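PDB 4YJ6: aryl acylamidase, which probably hydrolyses the amide bond of N-acylated aromatic amines, releasing an arylamine and a carboxylate, as a member of the amidase signature family. Local coordinates for residues Y53-A56 against R57-A61; S114-P117 against L118-G122; G185-I188 against R189-A192; A237-V240 against L241-F244. All blocks are in the same frame, centred on the assembly; numbering follows the deposited sequence.

How the interactions relate
The four contacts are local ones, each joining residues a turn or so apart, and they spread from the periphery of the protein to its centre. The centre of interaction 3 lies about 4 Å from the centre of the chain, and this contact holds the phosphate, probably in the active site. Interactions 2 and 4 touch: the Lys119 NZ of the first is 3.0 Å from the Leu241 O of the second, so helix 115-122 packs on the end of helix 231-241. Their centres lie about 20 Å and about 19 Å from that of interaction 3, and neither touches it. Interaction 1 is the outlier, its centre about 16 Å from that of interaction 2 and about 30 Å from that of interaction 3.

Interaction 1 (Y53-A56 against R57-A61); sequences YDEA and REKAA
Asp54 and Arg57 form a salt bridge across one turn at the start of helix 53-69, with Asp54 OD1 3.0 Å from Arg57 NH1. The guanidinium receives the oxygen at its edge, only 11° out of plane, although the two flat groups are turned 55° apart. Arg57 reaches back this way because CG sits beside its own backbone N (chi1 -66°) and the chain then runs extended to NE, with CG passing 3.2 Å from Tyr53 O. NE has its own partner, a salt bridge to Glu32. Without the guanidinium, as with an alanine here, Asp54 and Glu32 would probably both lose this cationic partner, and the tie to helix 27-45 would be weakened. Backbone polarity is settled by the regular helical pattern: Tyr53 O accepts from Arg57 N at 2.9 Å, and Ala56 O accepts from Ala60 N at 2.8 Å. The polar ends find partners outside this turn: Tyr53 OH bonds to Glu39, Glu55 OE2 forms a salt bridge with Lys90, and Glu55 OE1 bonds to Trp93 NE1. This turn thus packs on two elements: Tyr53 and Arg57 lean on Ile35 of helix 27-45, while Ala56 and Lys59 rest on Leu128 and Leu126 of strand 126-131.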
loop_
_atom_site.group_PDB
_atom_site.type_symbol
_atom_site.label_atom_id
_atom_site.label_comp_id
_atom_site.label_asym_id
_atom_site.label_seq_id
_atom_site.Cartn_x
_atom_site.Cartn_y
_atom_site.Cartn_z
ATOM N N TYR A 53 -19.890 -7.227 8.749
ATOM C CA TYR A 53 -19.855 -7.623 10.138
ATOM C C TYR A 53 -20.466 -9.008 10.332
ATOM O O TYR A 53 -19.936 -9.841 11.074
ATOM C CB TYR A 53 -20.602 -6.598 10.982
ATOM C CG TYR A 53 -19.937 -5.251 11.102
ATOM C CD1 TYR A 53 -18.637 -5.029 10.624
ATOM C CD2 TYR A 53 -20.599 -4.197 11.720
ATOM C CE1 TYR A 53 -18.020 -3.781 10.801
ATOM C CE2 TYR A 53 -19.983 -2.958 11.888
ATOM C CZ TYR A 53 -18.697 -2.765 11.418
ATOM O OH TYR A 53 -18.083 -1.533 11.574
ATOM N N ASP A 54 -21.602 -9.287 9.697
ATOM C CA ASP A 54 -22.207 -10.595 9.964
ATOM C C ASP A 54 -21.350 -11.724 9.400
ATOM O O ASP A 54 -21.241 -12.789 10.003
ATOM C CB ASP A 54 -23.644 -10.684 9.399
ATOM C CG ASP A 54 -24.670 -10.034 10.311
ATOM O OD1 ASP A 54 -24.312 -9.598 11.428
ATOM O OD2 ASP A 54 -25.849 -9.965 9.895
ATOM N N GLU A 55 -20.686 -11.483 8.268
ATOM C CA GLU A 55 -19.842 -12.523 7.722
ATOM C C GLU A 55 -18.717 -12.829 8.690
ATOM O O GLU A 55 -18.356 -13.996 8.898
ATOM C CB GLU A 55 -19.243 -12.106 6.379
ATOM C CG GLU A 55 -18.515 -13.264 5.721
ATOM C CD GLU A 55 -17.888 -12.907 4.400
ATOM O OE1 GLU A 55 -18.653 -12.730 3.424
ATOM O OE2 GLU A 55 -16.644 -12.787 4.352
ATOM N N ALA A 56 -18.110 -11.766 9.214
ATOM C CA ALA A 56 -17.052 -11.921 10.172
ATOM C C ALA A 56 -17.551 -12.660 11.403
ATOM O O ALA A 56 -16.816 -13.498 11.933
ATOM C CB ALA A 56 -16.473 -10.588 10.553
ATOM N N ARG A 57 -18.774 -12.364 11.855
ATOM C CA ARG A 57 -19.351 -13.076 13.031
ATOM C C ARG A 57 -19.527 -14.560 12.753
ATOM O O ARG A 57 -19.254 -15.411 13.625
ATOM C CB ARG A 57 -20.701 -12.467 13.445
ATOM C CG ARG A 57 -20.572 -11.050 13.978
ATOM C CD ARG A 57 -21.948 -10.409 14.170
ATOM N NE ARG A 57 -21.859 -9.181 14.961
ATOM C CZ ARG A 57 -22.385 -8.018 14.617
ATOM N NH1 ARG A 57 -23.027 -7.874 13.465
ATOM N NH2 ARG A 57 -22.234 -6.977 15.417
ATOM N N GLU A 58 -19.983 -14.883 11.540
ATOM C CA GLU A 58 -20.151 -16.275 11.123
ATOM C C GLU A 58 -18.831 -16.992 11.094
ATOM O O GLU A 58 -18.696 -18.097 11.622
ATOM C CB GLU A 58 -20.776 -16.338 9.717
ATOM C CG GLU A 58 -22.166 -15.745 9.678
ATOM C CD GLU A 58 -22.684 -15.657 8.259
ATOM O OE1 GLU A 58 -23.105 -16.726 7.718
ATOM O OE2 GLU A 58 -22.650 -14.528 7.687
ATOM N N LYS A 59 -17.821 -16.330 10.522
ATOM C CA LYS A 59 -16.507 -16.949 10.444
ATOM C C LYS A 59 -15.955 -17.102 11.846
ATOM O O LYS A 59 -15.312 -18.099 12.141
ATOM C CB LYS A 59 -15.535 -16.106 9.620
ATOM C CG LYS A 59 -15.880 -15.981 8.129
ATOM C CD LYS A 59 -15.762 -17.290 7.421
ATOM C CE LYS A 59 -15.982 -17.103 5.902
ATOM N NZ LYS A 59 -15.196 -18.114 5.171
ATOM N N ALA A 60 -16.183 -16.105 12.699
ATOM C CA ALA A 60 -15.652 -16.191 14.070
ATOM C C ALA A 60 -16.281 -17.353 14.830
ATOM O O ALA A 60 -15.596 -18.027 15.610
ATOM C CB ALA A 60 -15.900 -14.901 14.814
ATOM N N ALA A 61 -17.589 -17.572 14.646
ATOM C CA ALA A 61 -18.262 -18.716 15.340
ATOM C C ALA A 61 -17.663 -20.044 14.926
ATOM O O ALA A 61 -17.446 -20.929 15.749
ATOM C CB ALA A 61 -19.802 -18.714 15.084
#

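Interaction 2 (S114-P117 against L118-G122); sequences STYP and LKMSG
A Met-aromatic contact between Tyr116 and Met120, one turn apart, lies on the buried side of the first turns of helix 115-122. Met120, modelled as selenomethionine, lays its CG over the middle of one ring face, 3.5 Å from the centroid and 7° off the normal, a clear CH-pi contact. Bends at chi2 (-70°) and chi3 (-77°) then carry the chain along the ring: SE stands obliquely, 4.5 Å from the centroid, and CE ends 3.4 Å from Tyr116 OH. That hydroxyl is hydrogen-bonded to Thr81, which would hold the phenol in place against the selenoether chain. A leucine in place of Tyr116 would probably leave Thr81 without this partner and Met120 CG without a flat surface to lie on.

Beside this pair, Thr115 CG2 runs alongside Lys119 CD at 3.9 Å, while Lys119 NZ continues to Leu241 O at the end of helix 231-241. Pro117 has no N-H to offer, a small cost in a first turn, and its carbonyl is gripped twice, by Ser121 N at 3.1 Å and by Ser121 OG at 2.7 Å. The opening bond, Leu118 N to Ser114 O at 3.4 Å, is weak. Ser114 occupies the N-cap position, yet its hydroxyl turns to Ala89 N; the N-H groups of Thr115 and Tyr116 are taken instead by the carboxylate of Glu224. This is a helix N-terminus whose first-turn donors are met by a carboxylate from strand 223-228, not by the N-cap side chain.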
loop_
_atom_site.group_PDB
_atom_site.type_symbol
_atom_site.label_atom_id
_atom_site.label_comp_id
_atom_site.label_asym_id
_atom_site.label_seq_id
_atom_site.Cartn_x
_atom_site.Cartn_y
_atom_site.Cartn_z
ATOM N N SER A 114 -9.554 -11.614 -5.233
ATOM C CA SER A 114 -8.253 -10.938 -5.253
ATOM C C SER A 114 -7.405 -11.530 -4.124
ATOM O O SER A 114 -7.917 -12.223 -3.246
ATOM C CB SER A 114 -8.411 -9.434 -5.168
ATOM O OG SER A 114 -9.199 -9.066 -4.082
ATOM N N THR A 115 -6.096 -11.285 -4.150
ATOM C CA THR A 115 -5.184 -12.127 -3.358
ATOM C C THR A 115 -5.306 -11.922 -1.865
ATOM O O THR A 115 -5.321 -12.887 -1.106
ATOM C CB THR A 115 -3.749 -11.842 -3.773
ATOM O OG1 THR A 115 -3.645 -12.141 -5.173
ATOM C CG2 THR A 115 -2.766 -12.723 -2.936
ATOM N N TYR A 116 -5.350 -10.678 -1.418
ATOM C CA TYR A 116 -5.349 -10.439 0.030
ATOM C C TYR A 116 -6.547 -11.140 0.756
ATOM O O TYR A 116 -6.312 -11.876 1.683
ATOM C CB TYR A 116 -5.301 -8.938 0.307
ATOM C CG TYR A 116 -5.125 -8.599 1.748
ATOM C CD1 TYR A 116 -3.834 -8.494 2.290
ATOM C CD2 TYR A 116 -6.224 -8.315 2.555
ATOM C CE1 TYR A 116 -3.642 -8.170 3.600
ATOM C CE2 TYR A 116 -6.033 -7.965 3.895
ATOM C CZ TYR A 116 -4.733 -7.888 4.391
ATOM O OH TYR A 116 -4.512 -7.546 5.697
ATOM N N PRO A 117 -7.807 -10.904 0.330
ATOM C CA PRO A 117 -8.912 -11.578 1.055
ATOM C C PRO A 117 -8.823 -13.114 0.997
ATOM O O PRO A 117 -9.081 -13.786 1.995
ATOM C CB PRO A 117 -10.173 -11.042 0.363
ATOM C CG PRO A 117 -9.739 -10.615 -1.037
ATOM C CD PRO A 117 -8.308 -10.014 -0.749
ATOM N N LEU A 118 -8.414 -13.649 -0.154
ATOM C CA LEU A 118 -8.324 -15.091 -0.334
ATOM C C LEU A 118 -7.295 -15.659 0.637
ATOM O O LEU A 118 -7.603 -16.566 1.422
ATOM C CB LEU A 118 -7.917 -15.416 -1.773
ATOM C CG LEU A 118 -7.687 -16.911 -2.017
ATOM C CD1 LEU A 118 -9.009 -17.675 -1.902
ATOM C CD2 LEU A 118 -7.048 -17.133 -3.371
ATOM N N LYS A 119 -6.064 -15.146 0.587
ATOM C CA LYS A 119 -5.000 -15.801 1.348
ATOM C C LYS A 119 -5.070 -15.482 2.828
ATOM O O LYS A 119 -4.778 -16.346 3.672
ATOM C CB LYS A 119 -3.638 -15.445 0.743
ATOM C CG LYS A 119 -3.568 -16.012 -0.696
ATOM C CD LYS A 119 -2.160 -16.141 -1.169
ATOM C CE LYS A 119 -1.488 -17.369 -0.595
ATOM N NZ LYS A 119 -0.055 -17.343 -1.005
HETATM N N MSE A 120 -5.501 -14.274 3.165
HETATM C CA MSE A 120 -5.611 -13.947 4.584
HETATM C C MSE A 120 -6.719 -14.776 5.249
HETATM O O MSE A 120 -6.498 -15.384 6.312
HETATM C CB MSE A 120 -5.873 -12.453 4.780
HETATM C CG MSE A 120 -4.748 -11.561 4.229
HETATM SE SE MSE A 120 -3.178 -11.771 5.348
HETATM C CE MSE A 120 -3.712 -10.659 6.882
ATOM N N SER A 121 -7.889 -14.834 4.630
ATOM C CA SER A 121 -8.968 -15.666 5.192
ATOM C C SER A 121 -8.592 -17.154 5.189
ATOM O O SER A 121 -9.010 -17.917 6.081
ATOM C CB SER A 121 -10.283 -15.415 4.458
ATOM O OG SER A 121 -10.234 -15.942 3.144
ATOM N N GLY A 122 -7.797 -17.569 4.204
ATOM C CA GLY A 122 -7.289 -18.922 4.156
ATOM C C GLY A 122 -6.506 -19.363 5.385
ATOM O O GLY A 122 -6.505 -20.544 5.728
#

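Interaction 3 (G185-I188 against R189-A192); sequences GGSI and RIPA. With PO4 (phosphate ion), chain B.
Gly186 O takes two backbone donors, Arg189 N and Ile190 N, each at 2.8 Å, approaching from opposite faces of its carbonyl plane. The turn they close carries the glycine-rich Gly-Gly-Ser-Ile sequence of the amidase signature, and Ser187 matches in position the nucleophilic serine of that family. In the crystal a phosphate, probably from the crystallisation liquor, lies against this turn. Ser187 OG donates to PO4 O3 at 2.6 Å and Gly185 N to the same oxygen at 2.9 Å, with a weak third bond from Ser187 N. Gly184 N and Ser163 OG also bind the ion; the backbone N-H groups of Gly184, Gly185 and, weakly, Ser187 are consistent with the oxyanion hole of the family.

Behind the turn, Arg189 bends at chi3 (-76°) and folds back, bringing NH2 within 3.3 Å of Gly186 CA. Its charge is met by Asp183, whose carboxylate also accepts from Ile188 N, so one carboxylate ties the backbone just after the serine to the arginine side chain. Gly186 adopts a phi of 131°, where a side chain would be strained, and Ile190 CD1 packs 3.4 Å from Gly186 C, so close that a beta carbon on Gly186 would clash with it.

Pro191 offers no N-H; its CD lies against Ser187 O, which instead accepts from Ser164 OG. Further out, Ile188 O is buried without a hydrogen-bonding partner, its neighbour being the methyl Ala192 CB at 3.6 Å.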
loop_
_atom_site.group_PDB
_atom_site.type_symbol
_atom_site.label_atom_id
_atom_site.label_comp_id
_atom_site.label_asym_id
_atom_site.label_seq_id
_atom_site.Cartn_x
_atom_site.Cartn_y
_atom_site.Cartn_z
ATOM N N GLY A 185 1.724 2.492 -8.309
ATOM C CA GLY A 185 2.651 3.642 -8.366
ATOM C C GLY A 185 3.166 3.971 -6.980
ATOM O O GLY A 185 3.759 5.011 -6.754
ATOM N N GLY A 186 2.951 3.060 -6.031
ATOM C CA GLY A 186 3.434 3.293 -4.693
ATOM C C GLY A 186 2.415 3.071 -3.586
ATOM O O GLY A 186 2.731 3.295 -2.427
ATOM N N SER A 187 1.225 2.583 -3.909
ATOM C CA SER A 187 0.118 2.784 -2.978
ATOM C C SER A 187 0.015 1.909 -1.732
ATOM O O SER A 187 -0.875 2.125 -0.926
ATOM C CB SER A 187 -1.184 2.773 -3.759
ATOM O OG SER A 187 -1.217 3.965 -4.552
ATOM N N ILE A 188 0.912 0.942 -1.543
ATOM C CA ILE A 188 1.077 0.325 -0.226
ATOM C C ILE A 188 1.911 1.265 0.650
ATOM O O ILE A 188 1.752 1.324 1.878
ATOM C CB ILE A 188 1.823 -1.017 -0.377
ATOM C CG1 ILE A 188 0.865 -2.066 -0.966
ATOM C CG2 ILE A 188 2.376 -1.528 0.972
ATOM C CD1 ILE A 188 1.639 -3.226 -1.599
ATOM N N ARG A 189 2.821 1.986 0.000
ATOM C CA ARG A 189 3.894 2.696 0.671
ATOM C C ARG A 189 3.564 4.172 0.911
ATOM O O ARG A 189 3.971 4.745 1.928
ATOM C CB ARG A 189 5.182 2.586 -0.201
ATOM C CG ARG A 189 5.646 1.113 -0.320
ATOM C CD ARG A 189 6.670 0.911 -1.450
ATOM N NE ARG A 189 6.000 0.929 -2.751
ATOM C CZ ARG A 189 6.633 1.236 -3.896
ATOM N NH1 ARG A 189 7.916 1.633 -3.883
ATOM N NH2 ARG A 189 5.982 1.179 -5.036
ATOM N N ILE A 190 2.881 4.786 -0.046
ATOM C CA ILE A 190 2.533 6.222 0.023
ATOM C C ILE A 190 1.731 6.549 1.297
ATOM O O ILE A 190 2.159 7.376 2.103
ATOM C CB ILE A 190 1.729 6.635 -1.214
ATOM C CG1 ILE A 190 2.601 6.549 -2.477
ATOM C CG2 ILE A 190 1.194 8.064 -1.074
ATOM C CD1 ILE A 190 1.761 6.409 -3.753
ATOM N N PRO A 191 0.611 5.843 1.533
ATOM C CA PRO A 191 -0.148 6.206 2.733
ATOM C C PRO A 191 0.529 5.729 3.996
ATOM O O PRO A 191 0.293 6.336 5.057
ATOM C CB PRO A 191 -1.509 5.513 2.506
ATOM C CG PRO A 191 -1.163 4.329 1.627
ATOM C CD PRO A 191 -0.099 4.862 0.700
ATOM N N ALA A 192 1.337 4.662 3.924
ATOM C CA ALA A 192 2.107 4.266 5.101
ATOM C C ALA A 192 3.026 5.436 5.542
ATOM O O ALA A 192 3.092 5.781 6.728
ATOM C CB ALA A 192 2.956 3.024 4.781
HETATM P P PO4 B . -1.894 2.852 -7.526
HETATM O O1 PO4 B . -2.023 4.366 -7.783
HETATM O O2 PO4 B . -1.760 2.247 -8.903
HETATM O O3 PO4 B . -0.664 2.636 -6.714
HETATM O O4 PO4 B . -3.116 2.277 -6.853
#

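Interaction 4 (A237-V240 against L241-F244); sequences AMNV and LHGF
His242 turns its imidazole back on Met238 in the C-terminal capping region of helix 231-241, where it is the first residue to leave helical angles, and closes the last turn with a side chain as well as the backbone. From the start, His242 CB lies 4.1 Å from Met238 CE, the end of a bent selenomethionine side chain that crosses it. With chi1 at 88°, CG falls between the backbone N and the carbonyl carbon, which turns the ring back so that its edge meets the last turn. ND1 then donates to Met238 O at 2.9 Å, the acceptor lying close to the ring plane. CE1 comes 3.7 Å from Asn239 O. At the other nitrogen, NE2 accepts from Leu256 N, so the two nitrogens have opposite roles, consistent with a neutral ring protonated at ND1; the Phe258 ring meets it with the planes about 60° apart.

Met238 O is gripped twice, for His242 N also reaches it, at 3.0 Å and from the opposite face of the carbonyl plane. One residue earlier, Leu241 N bonds to Ala237 O at 2.8 Å, and Leu241 CD1 packs 4.4 Å from Met238 SE. A water ties off the exit, donating to Asn239 O at 2.8 Å and to His242 O at 2.7 Å.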
loop_
_atom_site.group_PDB
_atom_site.type_symbol
_atom_site.label_atom_id
_atom_site.label_comp_id
_atom_site.label_asym_id
_atom_site.label_seq_id
_atom_site.Cartn_x
_atom_site.Cartn_y
_atom_site.Cartn_z
ATOM N N ALA A 237 2.302 -11.528 7.958
ATOM C CA ALA A 237 1.373 -11.388 6.847
ATOM C C ALA A 237 2.024 -11.851 5.526
ATOM O O ALA A 237 1.378 -12.501 4.699
ATOM C CB ALA A 237 0.877 -9.967 6.707
HETATM N N MSE A 238 3.291 -11.531 5.335
HETATM C CA MSE A 238 3.960 -11.949 4.106
HETATM C C MSE A 238 4.134 -13.452 4.051
HETATM O O MSE A 238 4.097 -14.027 2.982
HETATM C CB MSE A 238 5.344 -11.274 3.990
HETATM C CG MSE A 238 5.235 -9.810 3.631
HETATM SE SE MSE A 238 4.271 -9.566 1.967
HETATM C CE MSE A 238 5.337 -10.655 0.727
ATOM N N ASN A 239 4.337 -14.105 5.189
ATOM C CA ASN A 239 4.390 -15.565 5.175
ATOM C C ASN A 239 3.095 -16.182 4.659
ATOM O O ASN A 239 3.131 -17.230 4.035
ATOM C CB ASN A 239 4.716 -16.113 6.568
ATOM C CG ASN A 239 6.210 -16.180 6.815
ATOM O OD1 ASN A 239 7.009 -15.947 5.908
ATOM N ND2 ASN A 239 6.587 -16.569 8.017
ATOM N N VAL A 240 1.976 -15.513 4.912
ATOM C CA VAL A 240 0.702 -15.953 4.378
ATOM C C VAL A 240 0.520 -15.552 2.913
ATOM O O VAL A 240 0.057 -16.348 2.116
ATOM C CB VAL A 240 -0.459 -15.384 5.243
ATOM C CG1 VAL A 240 -1.894 -15.601 4.565
ATOM C CG2 VAL A 240 -0.434 -16.058 6.624
ATOM N N LEU A 241 0.883 -14.320 2.576
ATOM C CA LEU A 241 0.526 -13.751 1.266
ATOM C C LEU A 241 1.397 -14.286 0.159
ATOM O O LEU A 241 0.911 -14.482 -0.962
ATOM C CB LEU A 241 0.674 -12.211 1.294
ATOM C CG LEU A 241 -0.435 -11.504 2.118
ATOM C CD1 LEU A 241 -0.071 -10.031 2.306
ATOM C CD2 LEU A 241 -1.817 -11.642 1.428
ATOM N N HIS A 242 2.688 -14.487 0.410
ATOM C CA HIS A 242 3.582 -14.860 -0.699
ATOM C C HIS A 242 3.340 -16.309 -1.129
ATOM O O HIS A 242 2.768 -17.124 -0.378
ATOM C CB HIS A 242 5.065 -14.628 -0.351
ATOM C CG HIS A 242 5.719 -15.799 0.315
ATOM N ND1 HIS A 242 5.487 -16.120 1.635
ATOM C CD2 HIS A 242 6.623 -16.698 -0.145
ATOM C CE1 HIS A 242 6.201 -17.190 1.957
ATOM N NE2 HIS A 242 6.900 -17.554 0.895
ATOM N N GLY A 243 3.785 -16.622 -2.348
ATOM C CA GLY A 243 3.854 -18.002 -2.793
ATOM C C GLY A 243 3.372 -18.216 -4.224
ATOM O O GLY A 243 2.647 -17.415 -4.787
ATOM N N PHE A 244 3.804 -19.321 -4.791
ATOM C CA PHE A 244 3.541 -19.663 -6.187
ATOM C C PHE A 244 2.040 -19.717 -6.510
ATOM O O PHE A 244 1.238 -20.276 -5.747
ATOM C CB PHE A 244 4.186 -21.026 -6.477
ATOM C CG PHE A 244 3.983 -21.501 -7.880
ATOM C CD1 PHE A 244 4.590 -20.839 -8.936
ATOM C CD2 PHE A 244 3.196 -22.623 -8.139
ATOM C CE1 PHE A 244 4.404 -21.287 -10.236
ATOM C CE2 PHE A 244 3.004 -23.081 -9.448
ATOM C CZ PHE A 244 3.617 -22.432 -10.492
HETATM O O HOH W 1 2.629 -18.711 1.746
#